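Local coordinates for capsid protein (Penaeus vannamei nodavirus, PDB 5YKZ), which forms the protruding (P) domain of a shrimp nodavirus capsid protein, a beta-rich module that pairs with a second copy and probably builds the dimeric surface spike, at residues Tyr39-Phe45 with Thr110-Ala116; Ser60-Val64 with Phe84-Lys88. One frame throughout, in Å; residues are numbered along the deposited sequence.

Contact 1. Residues Tyr39-Phe45 with Thr110-Ala116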
loop_
_atom_site.group_PDB
_atom_site.type_symbol
_atom_site.label_atom_id
_atom_site.label_comp_id
_atom_site.label_asym_id
_atom_site.label_seq_id
_atom_site.Cartn_x
_atom_site.Cartn_y
_atom_site.Cartn_z
ATOM N N TYR B 39 -14.844 5.314 -0.768
ATOM C CA TYR B 39 -13.799 4.357 -0.342
ATOM C C TYR B 39 -12.449 4.882 -0.636
ATOM O O TYR B 39 -12.301 5.689 -1.614
ATOM C CB TYR B 39 -14.016 3.003 -1.035
ATOM C CG TYR B 39 -15.301 2.371 -0.687
ATOM C CD1 TYR B 39 -15.392 1.559 0.437
ATOM C CD2 TYR B 39 -16.462 2.547 -1.431
ATOM C CE1 TYR B 39 -16.604 0.992 0.817
ATOM C CE2 TYR B 39 -17.666 1.953 -1.054
ATOM C CZ TYR B 39 -17.688 1.197 0.065
ATOM O OH TYR B 39 -18.912 0.582 0.396
ATOM N N LEU B 40 -11.454 4.432 0.035
ATOM C CA LEU B 40 -10.018 4.688 -0.309
ATOM C C LEU B 40 -9.421 3.399 -0.805
ATOM O O LEU B 40 -9.653 2.330 -0.177
ATOM C CB LEU B 40 -9.359 5.119 0.948
ATOM C CG LEU B 40 -8.037 5.737 0.826
ATOM C CD1 LEU B 40 -8.057 7.149 0.150
ATOM C CD2 LEU B 40 -7.327 5.801 2.173
ATOM N N LEU B 41 -8.630 3.448 -1.844
ATOM C CA LEU B 41 -7.943 2.286 -2.382
ATOM C C LEU B 41 -6.471 2.454 -2.230
ATOM O O LEU B 41 -5.921 3.511 -2.587
ATOM C CB LEU B 41 -8.242 2.078 -3.877
ATOM C CG LEU B 41 -9.644 2.337 -4.339
ATOM C CD1 LEU B 41 -9.811 2.091 -5.800
ATOM C CD2 LEU B 41 -10.678 1.487 -3.558
ATOM N N THR B 42 -5.742 1.435 -1.722
ATOM C CA THR B 42 -4.315 1.460 -1.548
ATOM C C THR B 42 -3.708 0.230 -2.184
ATOM O O THR B 42 -4.332 -0.860 -2.143
ATOM C CB THR B 42 -3.983 1.526 -0.032
ATOM O OG1 THR B 42 -4.626 0.386 0.668
ATOM C CG2 THR B 42 -4.470 2.775 0.557
ATOM N N PRO B 43 -2.523 0.324 -2.760
ATOM C CA PRO B 43 -1.937 -0.816 -3.490
ATOM C C PRO B 43 -1.365 -1.880 -2.591
ATOM O O PRO B 43 -0.887 -1.555 -1.493
ATOM C CB PRO B 43 -0.803 -0.145 -4.300
ATOM C CG PRO B 43 -0.416 1.046 -3.442
ATOM C CD PRO B 43 -1.688 1.556 -2.867
ATOM N N ALA B 44 -1.256 -3.088 -3.049
ATOM C CA ALA B 44 -0.617 -4.193 -2.336
ATOM C C ALA B 44 -0.330 -5.318 -3.281
ATOM O O ALA B 44 -1.131 -5.537 -4.256
ATOM C CB ALA B 44 -1.469 -4.694 -1.182
ATOM N N PHE B 45 0.653 -6.155 -3.001
ATOM C CA PHE B 45 0.817 -7.405 -3.720
ATOM C C PHE B 45 1.659 -8.334 -2.856
ATOM O O PHE B 45 2.386 -7.886 -1.940
ATOM C CB PHE B 45 1.410 -7.215 -5.112
ATOM C CG PHE B 45 2.742 -6.527 -5.103
ATOM C CD1 PHE B 45 3.881 -7.169 -4.745
ATOM C CD2 PHE B 45 2.818 -5.206 -5.456
ATOM C CE1 PHE B 45 5.120 -6.461 -4.733
ATOM C CE2 PHE B 45 3.994 -4.536 -5.432
ATOM C CZ PHE B 45 5.130 -5.172 -5.065
ATOM N N THR B 110 -1.150 -8.135 -8.953
ATOM C CA THR B 110 -1.108 -7.063 -7.940
ATOM C C THR B 110 -2.555 -6.677 -7.687
ATOM O O THR B 110 -3.477 -7.123 -8.367
ATOM C CB THR B 110 -0.260 -5.893 -8.357
ATOM O OG1 THR B 110 -0.895 -5.153 -9.384
ATOM C CG2 THR B 110 1.136 -6.322 -8.777
ATOM N N GLY B 111 -2.767 -5.798 -6.704
ATOM C CA GLY B 111 -4.100 -5.431 -6.322
ATOM C C GLY B 111 -4.146 -4.251 -5.397
ATOM O O GLY B 111 -3.183 -3.463 -5.284
ATOM N N PHE B 112 -5.277 -4.128 -4.757
ATOM C CA PHE B 112 -5.559 -2.997 -3.885
ATOM C C PHE B 112 -6.459 -3.428 -2.766
ATOM O O PHE B 112 -7.233 -4.397 -2.896
ATOM C CB PHE B 112 -6.138 -1.774 -4.661
ATOM C CG PHE B 112 -7.353 -2.108 -5.479
ATOM C CD1 PHE B 112 -7.208 -2.578 -6.766
ATOM C CD2 PHE B 112 -8.590 -1.866 -4.985
ATOM C CE1 PHE B 112 -8.325 -2.830 -7.542
ATOM C CE2 PHE B 112 -9.706 -2.081 -5.781
ATOM C CZ PHE B 112 -9.556 -2.579 -7.055
ATOM N N ASN B 113 -6.376 -2.702 -1.655
ATOM C CA ASN B 113 -7.321 -2.768 -0.561
ATOM C C ASN B 113 -8.354 -1.765 -0.680
ATOM O O ASN B 113 -8.046 -0.639 -1.045
ATOM C CB ASN B 113 -6.578 -2.637 0.776
ATOM C CG ASN B 113 -5.818 -4.008 1.071
ATOM O OD1 ASN B 113 -6.362 -5.071 0.941
ATOM N ND2 ASN B 113 -4.687 -3.916 1.243
ATOM N N ILE B 114 -9.620 -2.115 -0.434
ATOM C CA ILE B 114 -10.741 -1.181 -0.425
ATOM C C ILE B 114 -11.057 -0.883 1.018
ATOM O O ILE B 114 -11.468 -1.776 1.783
ATOM C CB ILE B 114 -11.952 -1.742 -1.128
ATOM C CG1 ILE B 114 -11.600 -2.241 -2.547
ATOM C CG2 ILE B 114 -13.065 -0.705 -1.109
ATOM C CD1 ILE B 114 -12.801 -2.684 -3.333
ATOM N N ILE B 115 -10.795 0.325 1.435
ATOM C CA ILE B 115 -10.831 0.778 2.834
ATOM C C ILE B 115 -12.070 1.608 3.015
ATOM O O ILE B 115 -12.429 2.434 2.226
ATOM C CB ILE B 115 -9.605 1.598 3.166
ATOM C CG1 ILE B 115 -8.373 0.772 2.898
ATOM C CG2 ILE B 115 -9.655 2.023 4.621
ATOM C CD1 ILE B 115 -7.122 1.484 2.841
ATOM N N ALA B 116 -12.798 1.249 4.103
ATOM C CA ALA B 116 -14.124 1.760 4.401
ATOM C C ALA B 116 -14.228 2.225 5.848
ATOM O O ALA B 116 -13.661 1.587 6.742
ATOM C CB ALA B 116 -15.152 0.626 4.157
HETATM O O HOH W 1 -2.746 -1.566 0.915
#

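Contact 2. Residues Ser60-Val64 with Phe84-Lys88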
loop_
_atom_site.group_PDB
_atom_site.type_symbol
_atom_site.label_atom_id
_atom_site.label_comp_id
_atom_site.label_asym_id
_atom_site.label_seq_id
_atom_site.Cartn_x
_atom_site.Cartn_y
_atom_site.Cartn_z
ATOM N N SER B 60 -0.589 1.487 -13.871
ATOM C CA SER B 60 -1.166 2.716 -13.344
ATOM C C SER B 60 -2.695 2.542 -13.330
ATOM O O SER B 60 -3.237 2.018 -14.303
ATOM C CB SER B 60 -0.801 3.867 -14.245
ATOM O OG SER B 60 -1.155 5.108 -13.704
ATOM N N ALA B 61 -3.330 3.014 -12.278
ATOM C CA ALA B 61 -4.797 2.947 -12.151
ATOM C C ALA B 61 -5.276 4.260 -11.705
ATOM O O ALA B 61 -4.816 4.825 -10.691
ATOM C CB ALA B 61 -5.191 1.871 -11.246
ATOM N N THR B 62 -6.385 4.720 -12.311
ATOM C CA THR B 62 -6.982 5.961 -11.911
ATOM C C THR B 62 -8.497 5.745 -11.959
ATOM O O THR B 62 -8.958 5.163 -12.978
ATOM C CB THR B 62 -6.645 7.095 -12.874
ATOM O OG1 THR B 62 -7.244 6.783 -14.146
ATOM C CG2 THR B 62 -5.177 7.415 -12.862
ATOM N N PRO B 63 -9.284 6.242 -11.012
ATOM C CA PRO B 63 -10.717 6.126 -11.173
ATOM C C PRO B 63 -11.190 6.885 -12.402
ATOM O O PRO B 63 -10.690 7.957 -12.697
ATOM C CB PRO B 63 -11.227 6.741 -9.883
ATOM C CG PRO B 63 -10.195 7.748 -9.491
ATOM C CD PRO B 63 -8.883 7.117 -9.888
ATOM N N VAL B 64 -12.289 6.415 -13.034
ATOM C CA VAL B 64 -12.873 7.194 -14.105
ATOM C C VAL B 64 -13.434 8.464 -13.563
ATOM O O VAL B 64 -13.440 9.491 -14.287
ATOM C CB VAL B 64 -13.868 6.371 -14.935
ATOM C CG1 VAL B 64 -13.244 5.138 -15.557
ATOM C CG2 VAL B 64 -15.110 6.089 -14.241
ATOM N N PHE B 84 -2.951 6.643 -3.628
ATOM C CA PHE B 84 -4.174 6.169 -3.055
ATOM C C PHE B 84 -5.313 6.851 -3.760
ATOM O O PHE B 84 -5.223 8.064 -4.135
ATOM C CB PHE B 84 -4.246 6.396 -1.530
ATOM C CG PHE B 84 -3.806 7.761 -1.040
ATOM C CD1 PHE B 84 -4.646 8.812 -0.893
ATOM C CD2 PHE B 84 -2.513 7.957 -0.640
ATOM C CE1 PHE B 84 -4.237 10.021 -0.432
ATOM C CE2 PHE B 84 -2.115 9.125 -0.116
ATOM C CZ PHE B 84 -2.911 10.158 -0.056
ATOM N N ILE B 85 -6.356 6.127 -4.034
ATOM C CA ILE B 85 -7.531 6.577 -4.795
ATOM C C ILE B 85 -8.691 6.780 -3.871
ATOM O O ILE B 85 -8.989 5.932 -3.011
ATOM C CB ILE B 85 -7.871 5.514 -5.876
ATOM C CG1 ILE B 85 -6.859 5.555 -6.970
ATOM C CG2 ILE B 85 -9.289 5.760 -6.410
ATOM C CD1 ILE B 85 -6.913 4.377 -7.940
ATOM N N LYS B 86 -9.402 7.871 -4.019
ATOM C CA LYS B 86 -10.684 8.112 -3.400
ATOM C C LYS B 86 -11.723 8.018 -4.487
ATOM O O LYS B 86 -11.626 8.691 -5.504
ATOM C CB LYS B 86 -10.728 9.480 -2.738
ATOM C CG LYS B 86 -12.036 9.927 -2.133
ATOM C CD LYS B 86 -12.736 8.972 -1.198
ATOM C CE LYS B 86 -11.899 8.825 0.010
ATOM N NZ LYS B 86 -11.630 10.049 0.762
ATOM N N VAL B 87 -12.728 7.193 -4.287
ATOM C CA VAL B 87 -13.738 6.946 -5.295
ATOM C C VAL B 87 -15.051 6.662 -4.634
ATOM O O VAL B 87 -15.129 5.987 -3.557
ATOM C CB VAL B 87 -13.322 5.802 -6.227
ATOM C CG1 VAL B 87 -13.107 4.480 -5.441
ATOM C CG2 VAL B 87 -14.268 5.667 -7.426
ATOM N N LYS B 88 -16.113 7.182 -5.217
ATOM C CA LYS B 88 -17.494 6.948 -4.755
ATOM C C LYS B 88 -18.187 6.009 -5.660
ATOM O O LYS B 88 -18.164 6.130 -6.886
ATOM C CB LYS B 88 -18.220 8.255 -4.687
ATOM C CG LYS B 88 -19.629 8.232 -4.050
ATOM C CD LYS B 88 -20.281 9.618 -4.017
ATOM C CE LYS B 88 -21.710 9.565 -3.493
ATOM N NZ LYS B 88 -22.312 10.961 -3.378
#

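Contact 1. Residues Tyr39-Phe45 with Thr110-Ala116
Thr42 holds OG1 between its own backbone N and carbonyl carbon (chi1 56°), while Asn113 turns CG beside its backbone N (chi1 -74°), and the two side chains meet slantwise around one water. That water lies 2.7 Å from Thr42 OG1, donates a hydrogen bond to Pro43 O and accepts one from Asn113 ND2 at 3.1 Å, tying both strands together on this face. Here CD1 of Ile115 comes in across the Thr42 side chain, 3.5 Å from OG1 and 3.7 Å from CG2.

The frame is an antiparallel pairing with six backbone hydrogen bonds: Leu40 with Ile115, Thr42 with Asn113 and Ala44 with Gly111, each giving and receiving one. Ala44 N sits 46° out of the carbonyl plane of Gly111 O, whereas Gly111 N approaches Ala44 O nearly in line with its C=O, although that bond is bent at the hydrogen. On the other face Leu41 runs alongside both Phe112 and Ile114, its CD2 4.0 Å from CG1 of Ile114. Where Tyr39 faces Ala116, the edge of the tyrosine ring takes the alanine methyl, CE1 to CB 3.7 Å.

Strand 7-15 flanks 111-118 and strand 79-88 flanks 38-48; Leu41 also packs on Ile70 of strand 66-73. Leu40, Thr42 and Ile115 pack against the second subunit, and at Phe45 the strand pairs antiparallel with a strand of that subunit.

Contact 2. Residues Ser60-Val64 with Phe84-Lys88
Pro63 and Val87 mark the closest backbone approach, their CA atoms 6.7 Å apart, where strands 60-63 and 85-88 pass with axes 7.6 Å apart at an angle of 37°, too far for backbone pairing, so that side chains fill the gap. The side chains of Pro63 and Ile85 reach toward each other. The CG2 branch of Ile85 lies 3.8 Å from Pro63 CD and is as close to Pro63 CG, so it rests against the CG-CD side of the proline ring. Its other branch passes along the ring: CG1 sits beside the backbone N (chi1 -73°) and the chain is extended beyond it (chi2 168°), which carries CD1 past the proline to within 3.5 Å of Ala61 O. The same methyl is 3.9 Å from Pro63 CD and brushes Ala61 CB at 4.5 Å. One isoleucine thus touches both Ala61 and Pro63, on either side of Thr62 in the chain.

Val87 continues the row. Its CG2 lies anti to the backbone N and touches Pro63 CB at 4.1 Å, a looser fit than that of Ile85. The side-chain packing is apolar. Lys86, between the two, leaves the backbone on the side away from strand 58-63, and its NZ forms a salt bridge with Asp7 and a hydrogen bond with Val8 O, both of the second subunit.

Ile85 also packs on Leu41 and Ile70, and Val87 on Phe95, so this is part of a continuous apolar filling. Two strands facing each other across such a layer, with strand 66-73 between them in the order of the sheet, are what a jelly-roll beta sandwich gives, and the order 7-15, 111-118, 38-48, 79-88, then 66-73, 58-63, 95-101, 26-30 is that of the jelly roll.

Overall arrangement
Both are buried, but contact 1 joins neighbouring strands within one layer of the jelly roll, whereas contact 2 spans the interior between layers. Six backbone hydrogen bonds, a bridging water and apolar packing on both faces carry the first; aliphatic packing carries contact 2. They meet at strand 79-88, paired with 38-48 by two probable hydrogen bonds, Leu41 N to Ile85 O (2.8 Å) and Tyr39 N to Val87 O (2.9 Å). The Leu41 and Ile85 side chains touch, sharing one apolar interior. Along the chain, contact 2 nests inside the connection closed by contact 1. Both reach the second subunit, contact 1 by packing and strand pairing at Phe45, contact 2 by Phe84 and Lys86 NZ.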